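Local coordinates for pyruvate kinase (PDB 3GG8), which catalyses the transfer of a phosphoryl group from phosphoenolpyruvate to ADP, yielding pyruvate and ATP in the last step of glycolysis, at residues L99-G104 with A226-Q231; P308-T313 with T341-L346; P254-V259 with D273-A278. All coordinates share one frame; numbering follows the deposited sequence.

Interaction 1: L99-G104 with A226-Q231; sequences LLDTKG and AASFVQ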
ATOM      1  N   LEU C  99       8.005  10.004 -40.945  1.00 34.27           N
ATOM      2  CA  LEU C  99       9.059  10.583 -40.125  1.00 34.59           C
ATOM      3  C   LEU C  99      10.284  10.903 -41.004  1.00 34.83           C
ATOM      4  O   LEU C  99      10.824   9.997 -41.644  1.00 35.43           O
ATOM      5  CB  LEU C  99       9.410   9.578 -38.996  1.00 34.90           C
ATOM      6  CG  LEU C  99      10.496   9.853 -37.935  1.00 34.65           C
ATOM      7  CD1 LEU C  99      10.016   9.513 -36.519  1.00 33.32           C
ATOM      8  CD2 LEU C  99      11.793   9.094 -38.212  1.00 38.04           C
ATOM      9  N   LEU C 100      10.691  12.181 -41.070  1.00 34.58           N
ATOM     10  CA  LEU C 100      11.968  12.571 -41.691  1.00 34.27           C
ATOM     11  C   LEU C 100      13.100  12.457 -40.656  1.00 34.75           C
ATOM     12  O   LEU C 100      13.039  13.079 -39.598  1.00 34.84           O
ATOM     13  CB  LEU C 100      11.884  14.004 -42.221  1.00 34.33           C
ATOM     14  CG  LEU C 100      12.969  14.610 -43.119  1.00 34.36           C
ATOM     15  CD1 LEU C 100      12.461  15.906 -43.708  1.00 32.70           C
ATOM     16  CD2 LEU C 100      14.285  14.872 -42.389  1.00 32.16           C
ATOM     17  N   ASP C 101      14.114  11.648 -40.948  1.00 35.01           N
ATOM     18  CA  ASP C 101      15.264  11.475 -40.045  1.00 35.05           C
ATOM     19  C   ASP C 101      16.474  12.193 -40.648  1.00 34.82           C
ATOM     20  O   ASP C 101      17.013  11.768 -41.667  1.00 34.54           O
ATOM     21  CB  ASP C 101      15.553   9.982 -39.814  1.00 34.72           C
ATOM     22  CG  ASP C 101      16.657   9.734 -38.774  1.00 36.98           C
ATOM     23  OD1 ASP C 101      17.621  10.542 -38.694  1.00 38.96           O
ATOM     24  OD2 ASP C 101      16.582   8.712 -38.041  1.00 35.47           O
ATOM     25  N   THR C 102      16.893  13.287 -40.020  1.00 34.61           N
ATOM     26  CA  THR C 102      17.909  14.156 -40.614  1.00 34.38           C
ATOM     27  C   THR C 102      19.300  13.481 -40.670  1.00 34.83           C
ATOM     28  O   THR C 102      19.605  12.549 -39.885  1.00 34.44           O
ATOM     29  CB  THR C 102      17.993  15.533 -39.897  1.00 34.24           C
ATOM     30  OG1 THR C 102      18.394  15.336 -38.548  1.00 33.46           O
ATOM     31  CG2 THR C 102      16.639  16.274 -39.911  1.00 33.36           C
ATOM     32  N   LYS C 103      20.119  13.928 -41.622  1.00 34.07           N
ATOM     33  CA  LYS C 103      21.509  13.498 -41.700  1.00 34.21           C
ATOM     34  C   LYS C 103      22.278  13.991 -40.471  1.00 33.86           C
ATOM     35  O   LYS C 103      22.866  13.191 -39.728  1.00 32.76           O
ATOM     36  CB  LYS C 103      22.157  14.030 -42.973  1.00 34.85           C
ATOM     37  CG  LYS C 103      23.568  13.537 -43.249  1.00 35.96           C
ATOM     38  CD  LYS C 103      24.095  14.258 -44.451  1.00 39.64           C
ATOM     39  CE  LYS C 103      25.534  13.913 -44.761  1.00 43.19           C
ATOM     40  NZ  LYS C 103      25.537  12.751 -45.672  1.00 46.41           N
ATOM     41  N   GLY C 104      22.261  15.304 -40.261  1.00 33.20           N
ATOM     42  CA  GLY C 104      22.985  15.905 -39.140  1.00 33.64           C
ATOM     43  C   GLY C 104      24.503  15.860 -39.273  1.00 33.66           C
ATOM     44  O   GLY C 104      25.028  15.452 -40.308  1.00 33.27           O
ATOM     45  N   ALA C 226      12.775  13.476 -36.959  1.00 31.67           N
ATOM     46  CA  ALA C 226      13.717  12.871 -36.032  1.00 32.46           C
ATOM     47  C   ALA C 226      15.050  13.535 -36.325  1.00 32.46           C
ATOM     48  O   ALA C 226      15.520  13.487 -37.452  1.00 33.09           O
ATOM     49  CB  ALA C 226      13.803  11.358 -36.231  1.00 32.40           C
ATOM     50  N   ALA C 227      15.631  14.199 -35.327  1.00 32.27           N
ATOM     51  CA  ALA C 227      16.820  15.009 -35.549  1.00 31.54           C
ATOM     52  C   ALA C 227      18.024  14.248 -35.002  1.00 31.85           C
ATOM     53  O   ALA C 227      18.125  14.012 -33.807  1.00 31.06           O
ATOM     54  CB  ALA C 227      16.671  16.351 -34.866  1.00 30.98           C
ATOM     55  N   SER C 228      18.938  13.863 -35.882  1.00 31.96           N
ATOM     56  CA  SER C 228      20.089  13.083 -35.440  1.00 32.34           C
ATOM     57  C   SER C 228      21.002  13.881 -34.515  1.00 32.61           C
ATOM     58  O   SER C 228      21.111  15.105 -34.645  1.00 32.34           O
ATOM     59  CB  SER C 228      20.852  12.538 -36.651  1.00 31.90           C
ATOM     60  OG  SER C 228      20.034  11.600 -37.318  1.00 31.48           O
ATOM     61  N   PHE C 229      21.616  13.184 -33.551  1.00 33.15           N
ATOM     62  CA  PHE C 229      22.695  13.743 -32.731  1.00 33.79           C
ATOM     63  C   PHE C 229      22.326  15.027 -31.974  1.00 34.13           C
ATOM     64  O   PHE C 229      23.065  16.019 -32.023  1.00 34.72           O
ATOM     65  CB  PHE C 229      23.938  13.990 -33.614  1.00 33.98           C
ATOM     66  CG  PHE C 229      25.248  13.779 -32.901  1.00 34.55           C
ATOM     67  CD1 PHE C 229      25.749  12.500 -32.699  1.00 34.75           C
ATOM     68  CD2 PHE C 229      25.993  14.860 -32.453  1.00 35.54           C
ATOM     69  CE1 PHE C 229      26.973  12.301 -32.046  1.00 34.59           C
ATOM     70  CE2 PHE C 229      27.213  14.662 -31.798  1.00 34.68           C
ATOM     71  CZ  PHE C 229      27.696  13.387 -31.599  1.00 32.83           C
ATOM     72  N   VAL C 230      21.197  15.031 -31.265  1.00 33.73           N
ATOM     73  CA  VAL C 230      20.823  16.230 -30.513  1.00 32.44           C
ATOM     74  C   VAL C 230      21.661  16.328 -29.239  1.00 33.07           C
ATOM     75  O   VAL C 230      21.724  15.377 -28.450  1.00 32.93           O
ATOM     76  CB  VAL C 230      19.314  16.296 -30.196  1.00 32.54           C
ATOM     77  CG1 VAL C 230      19.034  17.364 -29.143  1.00 31.11           C
ATOM     78  CG2 VAL C 230      18.518  16.579 -31.466  1.00 31.04           C
ATOM     79  N   GLN C 231      22.312  17.475 -29.056  1.00 32.65           N
ATOM     80  CA  GLN C 231      23.255  17.646 -27.962  1.00 32.75           C
ATOM     81  C   GLN C 231      22.759  18.567 -26.844  1.00 32.86           C
ATOM     82  O   GLN C 231      23.307  18.538 -25.736  1.00 32.68           O
ATOM     83  CB  GLN C 231      24.605  18.121 -28.494  1.00 32.40           C
ATOM     84  CG  GLN C 231      25.352  17.062 -29.267  1.00 31.78           C
ATOM     85  CD  GLN C 231      26.789  17.455 -29.536  1.00 31.57           C
ATOM     86  OE1 GLN C 231      27.721  16.781 -29.079  1.00 30.63           O
ATOM     87  NE2 GLN C 231      26.982  18.545 -30.283  1.00 28.78           N
TER
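Asp101 and Ala226 pair in parallel register: Ala226 N donates to Leu100 O at 2.7 Å, and Thr102 N donates to Ala226 O at 2.9 Å, the latter bond almost straight in line with the carbonyl. The CA of Asp101 also presses against Ala226 O, a CA-H...O contact of 3.3 Å. On the same face of the sheet as Asp101, Ala226 CB meets Leu99 CD2 at 3.6 Å. Strands 97-101 and 224-227 are neighbours in the eight-stranded parallel barrel of the pyruvate kinase TIM-barrel domain, and the polar contacts gather toward the C-terminal ends of the strands, the side on which the active site of such barrels lies. Here Ser228 carries the link. Its OG swings beside its own backbone N (chi1 -66°), which lets the hydroxyl donate to Thr102 O at 2.8 Å, arriving tilted by 26° from that carbonyl's plane. In return Ser228 N donates to Thr102 OG1 at 3.1 Å, so side chain and backbone trade roles between the two residues. Asp101 OD1 stands 3.0 Å from Ser228 OG, while the other carboxylate oxygen, OD2, forms salt bridges with both Arg66 and Lys255. The same lysine amine is hydrogen-bonded to Ser228 OG, giving this buried hydroxyl a second partner beyond Thr102.

Interaction 2: P308-T313 with T341-L346; sequences PVITAT and TDCVML
Thr311 and Thr341 approach each other at a slant, and their hydroxyls form a short relay: Thr311 OG1 donates to Thr341 OG1 at 2.8 Å, and Thr341 OG1 donates onward to Cys343 O. That carbonyl is gripped twice, since Thr311 N reaches it at 3.0 Å from the opposite face of its plane. With its hydroxyl trans to the backbone N (chi1 -162°), Thr341 can serve both partners. At the N-terminal end Asp342 stands roughly perpendicular to Val309, and its OD2 accepts from Val309 N at 3.0 Å on the anti side, 32° out of the carboxylate plane; OD1 is held by the backbone N of Arg452. The face carrying Ile310 and Cys343 is apolar here. Ile310 lays CG1 against the CB of Cys343 at 3.8 Å and turns CG2 to the CB of Met345. Farther on, the Met345 chain bends at its sulfur and sets CE only 3.5 Å from the CB of Ala312, a tight fit. A water accepts from Thr313 N and donates to Met345 O where strand 309-312 has ended. Strands 309-312 and 343-346, parallel and joined through helix 327-339, form a beta-alpha-beta unit, the building block of the TIM barrel.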
ATOM      1  N   PRO C 308       6.013   9.883 -26.395  1.00 33.89           N
ATOM      2  CA  PRO C 308       6.420   8.618 -27.019  1.00 33.53           C
ATOM      3  C   PRO C 308       7.930   8.438 -27.089  1.00 33.84           C
ATOM      4  O   PRO C 308       8.650   9.388 -27.366  1.00 33.84           O
ATOM      5  CB  PRO C 308       5.854   8.732 -28.433  1.00 33.53           C
ATOM      6  CG  PRO C 308       5.679  10.205 -28.650  1.00 33.26           C
ATOM      7  CD  PRO C 308       5.286  10.753 -27.340  1.00 33.25           C
ATOM      8  N   VAL C 309       8.400   7.220 -26.839  1.00 33.88           N
ATOM      9  CA  VAL C 309       9.826   6.898 -26.964  1.00 33.38           C
ATOM     10  C   VAL C 309      10.000   5.805 -28.025  1.00 33.09           C
ATOM     11  O   VAL C 309       9.238   4.822 -28.042  1.00 33.48           O
ATOM     12  CB  VAL C 309      10.484   6.518 -25.575  1.00 33.77           C
ATOM     13  CG1 VAL C 309       9.841   5.302 -24.944  1.00 32.26           C
ATOM     14  CG2 VAL C 309      12.024   6.355 -25.683  1.00 32.96           C
ATOM     15  N   ILE C 310      10.953   6.010 -28.934  1.00 32.01           N
ATOM     16  CA  ILE C 310      11.329   4.988 -29.928  1.00 31.47           C
ATOM     17  C   ILE C 310      12.693   4.356 -29.595  1.00 31.73           C
ATOM     18  O   ILE C 310      13.661   5.050 -29.354  1.00 31.02           O
ATOM     19  CB  ILE C 310      11.389   5.568 -31.361  1.00 31.58           C
ATOM     20  CG1 ILE C 310      10.140   6.422 -31.655  1.00 30.44           C
ATOM     21  CG2 ILE C 310      11.617   4.460 -32.426  1.00 29.33           C
ATOM     22  CD1 ILE C 310      10.325   7.311 -32.869  1.00 33.84           C
ATOM     23  N   THR C 311      12.732   3.032 -29.584  1.00 32.14           N
ATOM     24  CA  THR C 311      13.961   2.274 -29.428  1.00 33.35           C
ATOM     25  C   THR C 311      14.491   1.854 -30.813  1.00 33.73           C
ATOM     26  O   THR C 311      13.832   1.116 -31.560  1.00 33.36           O
ATOM     27  CB  THR C 311      13.723   1.051 -28.506  1.00 33.31           C
ATOM     28  OG1 THR C 311      13.175   1.515 -27.265  1.00 34.04           O
ATOM     29  CG2 THR C 311      15.017   0.308 -28.227  1.00 32.23           C
ATOM     30  N   ALA C 312      15.692   2.328 -31.129  1.00 34.05           N
ATOM     31  CA  ALA C 312      16.229   2.219 -32.467  1.00 34.84           C
ATOM     32  C   ALA C 312      17.622   1.591 -32.481  1.00 35.60           C
ATOM     33  O   ALA C 312      18.336   1.603 -31.467  1.00 36.15           O
ATOM     34  CB  ALA C 312      16.243   3.598 -33.140  1.00 34.38           C
ATOM     35  N   THR C 313      17.976   1.038 -33.645  1.00 35.74           N
ATOM     36  CA  THR C 313      19.294   0.495 -33.971  1.00 35.33           C
ATOM     37  C   THR C 313      19.553  -0.823 -33.279  1.00 36.00           C
ATOM     38  O   THR C 313      19.034  -1.089 -32.188  1.00 36.19           O
ATOM     39  CB  THR C 313      20.481   1.459 -33.688  1.00 35.17           C
ATOM     40  OG1 THR C 313      20.840   1.378 -32.307  1.00 35.29           O
ATOM     41  CG2 THR C 313      20.152   2.900 -34.061  1.00 34.97           C
ATOM     42  N   THR C 341       8.781   0.851 -23.874  1.00 35.15           N
ATOM     43  CA  THR C 341       8.903   1.616 -25.117  1.00 35.07           C
ATOM     44  C   THR C 341       7.572   1.760 -25.864  1.00 35.05           C
ATOM     45  O   THR C 341       6.764   0.837 -25.868  1.00 34.59           O
ATOM     46  CB  THR C 341       9.997   1.020 -26.068  1.00 35.03           C
ATOM     47  OG1 THR C 341      10.380   2.011 -27.036  1.00 34.78           O
ATOM     48  CG2 THR C 341       9.485  -0.237 -26.781  1.00 33.84           C
ATOM     49  N   ASP C 342       7.362   2.918 -26.490  1.00 35.07           N
ATOM     50  CA  ASP C 342       6.169   3.149 -27.282  1.00 35.42           C
ATOM     51  C   ASP C 342       6.324   2.514 -28.636  1.00 35.88           C
ATOM     52  O   ASP C 342       5.374   1.895 -29.137  1.00 36.42           O
ATOM     53  CB  ASP C 342       5.877   4.646 -27.439  1.00 35.54           C
ATOM     54  CG  ASP C 342       5.330   5.265 -26.162  1.00 37.51           C
ATOM     55  OD1 ASP C 342       4.100   5.199 -25.938  1.00 39.67           O
ATOM     56  OD2 ASP C 342       6.136   5.804 -25.371  1.00 38.51           O
ATOM     57  N   CYS C 343       7.521   2.689 -29.225  1.00 35.56           N
ATOM     58  CA  CYS C 343       7.869   2.178 -30.552  1.00 34.56           C
ATOM     59  C   CYS C 343       9.156   1.364 -30.564  1.00 34.39           C
ATOM     60  O   CYS C 343      10.085   1.599 -29.783  1.00 33.21           O
ATOM     61  CB  CYS C 343       8.031   3.311 -31.567  1.00 35.22           C
ATOM     62  SG  CYS C 343       6.649   4.471 -31.684  1.00 35.68           S
ATOM     63  N   VAL C 344       9.183   0.396 -31.472  1.00 34.38           N
ATOM     64  CA  VAL C 344      10.394  -0.327 -31.836  1.00 34.17           C
ATOM     65  C   VAL C 344      10.660  -0.039 -33.320  1.00 33.84           C
ATOM     66  O   VAL C 344       9.722   0.082 -34.114  1.00 33.96           O
ATOM     67  CB  VAL C 344      10.267  -1.842 -31.531  1.00 34.40           C
ATOM     68  CG1 VAL C 344      10.432  -2.100 -30.035  1.00 33.50           C
ATOM     69  CG2 VAL C 344       8.920  -2.389 -32.028  1.00 36.16           C
ATOM     70  N   MET C 345      11.931   0.112 -33.689  1.00 33.33           N
ATOM     71  CA  MET C 345      12.263   0.581 -35.025  1.00 33.45           C
ATOM     72  C   MET C 345      13.156  -0.377 -35.784  1.00 33.35           C
ATOM     73  O   MET C 345      14.127  -0.912 -35.223  1.00 33.49           O
ATOM     74  CB  MET C 345      12.918   1.958 -34.973  1.00 33.08           C
ATOM     75  CG  MET C 345      13.153   2.574 -36.341  1.00 33.02           C
ATOM     76  SD  MET C 345      13.912   4.187 -36.166  1.00 34.08           S
ATOM     77  CE  MET C 345      15.612   3.838 -36.558  1.00 31.33           C
ATOM     78  N   LEU C 346      12.781  -0.600 -37.047  1.00 33.12           N
ATOM     79  CA  LEU C 346      13.577  -1.346 -38.003  1.00 33.68           C
ATOM     80  C   LEU C 346      14.319  -0.376 -38.914  1.00 34.48           C
ATOM     81  O   LEU C 346      13.756   0.641 -39.395  1.00 34.18           O
ATOM     82  CB  LEU C 346      12.706  -2.321 -38.811  1.00 33.19           C
ATOM     83  CG  LEU C 346      12.040  -3.435 -37.963  1.00 32.71           C
ATOM     84  CD1 LEU C 346      10.948  -4.202 -38.734  1.00 30.69           C
ATOM     85  CD2 LEU C 346      13.059  -4.410 -37.332  1.00 28.64           C
TER
HETATM   86  O   HOH W   1      16.740  -0.115 -35.885  1.00 28.23           O

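Interaction 3: P254-V259 with D273-A278; sequences PKIENV and DGIMIA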
ATOM      1  N   PRO C 254      13.935  14.252 -30.952  1.00 31.98           N
ATOM      2  CA  PRO C 254      15.391  14.258 -30.866  1.00 31.66           C
ATOM      3  C   PRO C 254      15.965  12.847 -30.722  1.00 32.05           C
ATOM      4  O   PRO C 254      15.388  12.007 -30.017  1.00 31.16           O
ATOM      5  CB  PRO C 254      15.665  15.067 -29.590  1.00 31.38           C
ATOM      6  CG  PRO C 254      14.457  15.877 -29.387  1.00 31.32           C
ATOM      7  CD  PRO C 254      13.326  15.034 -29.864  1.00 31.84           C
ATOM      8  N   LYS C 255      17.078  12.605 -31.411  1.00 31.79           N
ATOM      9  CA  LYS C 255      17.814  11.357 -31.306  1.00 32.49           C
ATOM     10  C   LYS C 255      18.965  11.539 -30.303  1.00 32.33           C
ATOM     11  O   LYS C 255      19.782  12.466 -30.426  1.00 31.56           O
ATOM     12  CB  LYS C 255      18.339  10.925 -32.687  1.00 32.54           C
ATOM     13  CG  LYS C 255      17.245  10.428 -33.640  1.00 33.54           C
ATOM     14  CD  LYS C 255      17.711  10.292 -35.095  1.00 32.28           C
ATOM     15  CE  LYS C 255      18.752   9.225 -35.262  1.00 33.08           C
ATOM     16  NZ  LYS C 255      19.050   9.095 -36.723  1.00 33.69           N
ATOM     17  N   ILE C 256      18.995  10.677 -29.291  1.00 32.02           N
ATOM     18  CA  ILE C 256      20.016  10.773 -28.255  1.00 31.68           C
ATOM     19  C   ILE C 256      21.082   9.781 -28.653  1.00 32.06           C
ATOM     20  O   ILE C 256      20.807   8.575 -28.712  1.00 32.18           O
ATOM     21  CB  ILE C 256      19.478  10.471 -26.823  1.00 31.45           C
ATOM     22  CG1 ILE C 256      18.238  11.323 -26.485  1.00 31.14           C
ATOM     23  CG2 ILE C 256      20.601  10.628 -25.740  1.00 30.67           C
ATOM     24  CD1 ILE C 256      18.432  12.859 -26.476  1.00 29.81           C
ATOM     25  N   GLU C 257      22.278  10.305 -28.947  1.00 32.16           N
ATOM     26  CA  GLU C 257      23.376   9.530 -29.533  1.00 33.03           C
ATOM     27  C   GLU C 257      24.736   9.692 -28.846  1.00 33.37           C
ATOM     28  O   GLU C 257      25.653   8.912 -29.129  1.00 34.58           O
ATOM     29  CB  GLU C 257      23.555   9.864 -31.011  1.00 32.98           C
ATOM     30  CG  GLU C 257      22.267  10.005 -31.813  1.00 34.83           C
ATOM     31  CD  GLU C 257      22.506   9.923 -33.295  1.00 35.70           C
ATOM     32  OE1 GLU C 257      21.865  10.663 -34.052  1.00 36.85           O
ATOM     33  OE2 GLU C 257      23.339   9.106 -33.716  1.00 38.93           O
ATOM     34  N   ASN C 258      24.893  10.693 -27.976  1.00 33.01           N
ATOM     35  CA  ASN C 258      26.147  10.834 -27.225  1.00 32.59           C
ATOM     36  C   ASN C 258      25.949  11.305 -25.774  1.00 32.36           C
ATOM     37  O   ASN C 258      24.814  11.358 -25.274  1.00 31.85           O
ATOM     38  CB  ASN C 258      27.194  11.675 -28.004  1.00 31.94           C
ATOM     39  CG  ASN C 258      26.876  13.168 -28.043  1.00 33.12           C
ATOM     40  OD1 ASN C 258      25.739  13.593 -27.813  1.00 33.02           O
ATOM     41  ND2 ASN C 258      27.899  13.977 -28.345  1.00 32.12           N
ATOM     42  N   VAL C 259      27.064  11.601 -25.102  1.00 32.36           N
ATOM     43  CA  VAL C 259      27.074  12.064 -23.717  1.00 32.19           C
ATOM     44  C   VAL C 259      26.345  13.408 -23.510  1.00 32.69           C
ATOM     45  O   VAL C 259      25.651  13.571 -22.509  1.00 32.74           O
ATOM     46  CB  VAL C 259      28.529  12.065 -23.130  1.00 32.79           C
ATOM     47  CG1 VAL C 259      28.619  12.799 -21.766  1.00 30.97           C
ATOM     48  CG2 VAL C 259      29.037  10.630 -22.999  1.00 31.21           C
ATOM     49  N   ASP C 273       8.721  16.497 -28.469  1.00 34.52           N
ATOM     50  CA  ASP C 273       7.444  15.813 -28.532  1.00 34.04           C
ATOM     51  C   ASP C 273       7.609  14.303 -28.259  1.00 33.92           C
ATOM     52  O   ASP C 273       6.634  13.572 -28.109  1.00 33.87           O
ATOM     53  CB  ASP C 273       6.773  16.111 -29.873  1.00 33.75           C
ATOM     54  CG  ASP C 273       6.536  17.606 -30.074  1.00 34.40           C
ATOM     55  OD1 ASP C 273       5.838  18.215 -29.226  1.00 34.01           O
ATOM     56  OD2 ASP C 273       7.059  18.187 -31.057  1.00 33.93           O
ATOM     57  N   GLY C 274       8.857  13.861 -28.150  1.00 33.90           N
ATOM     58  CA  GLY C 274       9.177  12.449 -27.923  1.00 33.91           C
ATOM     59  C   GLY C 274      10.650  12.229 -28.194  1.00 33.77           C
ATOM     60  O   GLY C 274      11.342  13.149 -28.632  1.00 33.73           O
ATOM     61  N   ILE C 275      11.124  11.015 -27.936  1.00 33.58           N
ATOM     62  CA  ILE C 275      12.554  10.702 -27.981  1.00 33.53           C
ATOM     63  C   ILE C 275      12.820   9.465 -28.847  1.00 33.30           C
ATOM     64  O   ILE C 275      12.009   8.528 -28.872  1.00 33.13           O
ATOM     65  CB  ILE C 275      13.138  10.493 -26.520  1.00 33.75           C
ATOM     66  CG1 ILE C 275      13.161  11.809 -25.712  1.00 33.50           C
ATOM     67  CG2 ILE C 275      14.525   9.778 -26.522  1.00 32.26           C
ATOM     68  CD1 ILE C 275      13.924  12.988 -26.371  1.00 35.24           C
ATOM     69  N   MET C 276      13.945   9.475 -29.561  1.00 33.02           N
ATOM     70  CA  MET C 276      14.456   8.268 -30.193  1.00 33.27           C
ATOM     71  C   MET C 276      15.801   7.908 -29.545  1.00 34.11           C
ATOM     72  O   MET C 276      16.723   8.730 -29.503  1.00 34.82           O
ATOM     73  CB  MET C 276      14.560   8.434 -31.716  1.00 33.00           C
ATOM     74  CG  MET C 276      15.089   7.193 -32.431  1.00 32.54           C
ATOM     75  SD  MET C 276      15.298   7.333 -34.204  1.00 34.19           S
ATOM     76  CE  MET C 276      13.664   7.873 -34.756  1.00 30.70           C
ATOM     77  N   ILE C 277      15.879   6.703 -28.981  1.00 34.38           N
ATOM     78  CA  ILE C 277      17.088   6.202 -28.349  1.00 35.00           C
ATOM     79  C   ILE C 277      17.908   5.411 -29.385  1.00 35.94           C
ATOM     80  O   ILE C 277      17.480   4.351 -29.846  1.00 36.81           O
ATOM     81  CB  ILE C 277      16.737   5.286 -27.142  1.00 35.34           C
ATOM     82  CG1 ILE C 277      15.821   6.005 -26.146  1.00 34.02           C
ATOM     83  CG2 ILE C 277      18.019   4.719 -26.460  1.00 35.08           C
ATOM     84  CD1 ILE C 277      15.260   5.095 -25.076  1.00 35.03           C
ATOM     85  N   ALA C 278      19.069   5.944 -29.767  1.00 36.26           N
ATOM     86  CA  ALA C 278      19.958   5.288 -30.724  1.00 35.72           C
ATOM     87  C   ALA C 278      21.037   4.533 -29.962  1.00 35.46           C
ATOM     88  O   ALA C 278      22.132   5.071 -29.728  1.00 35.34           O
ATOM     89  CB  ALA C 278      20.588   6.313 -31.668  1.00 35.93           C
TER
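Lys255 and Met276 run side by side and point the same way from one face of the sheet, the lysine CG resting 3.7 Å from the methionine SD. The first two torsions of Met276 are extended (chi1 -180°), which carries SD out alongside CG, CD and CE of Lys255; the bend at chi3 then turns only the terminal CE. Lys255 kinks at its own third torsion (66°), and its amine goes to Asp101 and Ser228. On the opposite face Ile256 and Ile275 meet at an angle, CG1 of Ile256 lying 4.0 Å from CG2 of Ile275, under helix 265-271. Pro254 stands nearly perpendicular to Ile275, its CD 4.1 Å from the CD1 of that isoleucine. Beneath these side chains the backbones are zipped by Met276 N to Pro254 O at 2.9 Å and Ile256 N to Met276 O at 3.0 Å; a third bond, Ala278 N to Ile256 O, is weak. Ala278 CB packs on CG of Glu257, whose OE1 accepts a hydrogen bond from Phe229 N. Ala278 is also the N-cap residue of helix 279-282. Strands 251-256 and 275-278 are thus adjacent parallel staves of the TIM barrel, joined by a helical connection on its outside.

In the fold
All three contacts are buried and pair neighbouring parallel strands of one closed barrel. Interactions 3 and 2 adjoin directly: strand 275-278 bonds to strand 309-312 through the backbone of Ile310. Interaction 1 flanks interaction 3 on its other side, strand 224-227 lying next to 251-256; there the joining is polar, Lys255 and Glu257 reaching the turn at Ser228 and Phe229. Interactions 1 and 2, about 14 Å apart between centres, touch through Leu99 and Ile310. Chemistry differs: interaction 1 is mostly polar toward the C-terminal ends of its strands, interaction 2 combines a hydroxyl relay with an apolar face, and interaction 3 packs aliphatic chains on one face and the lysine stem against methionine sulfur on the other.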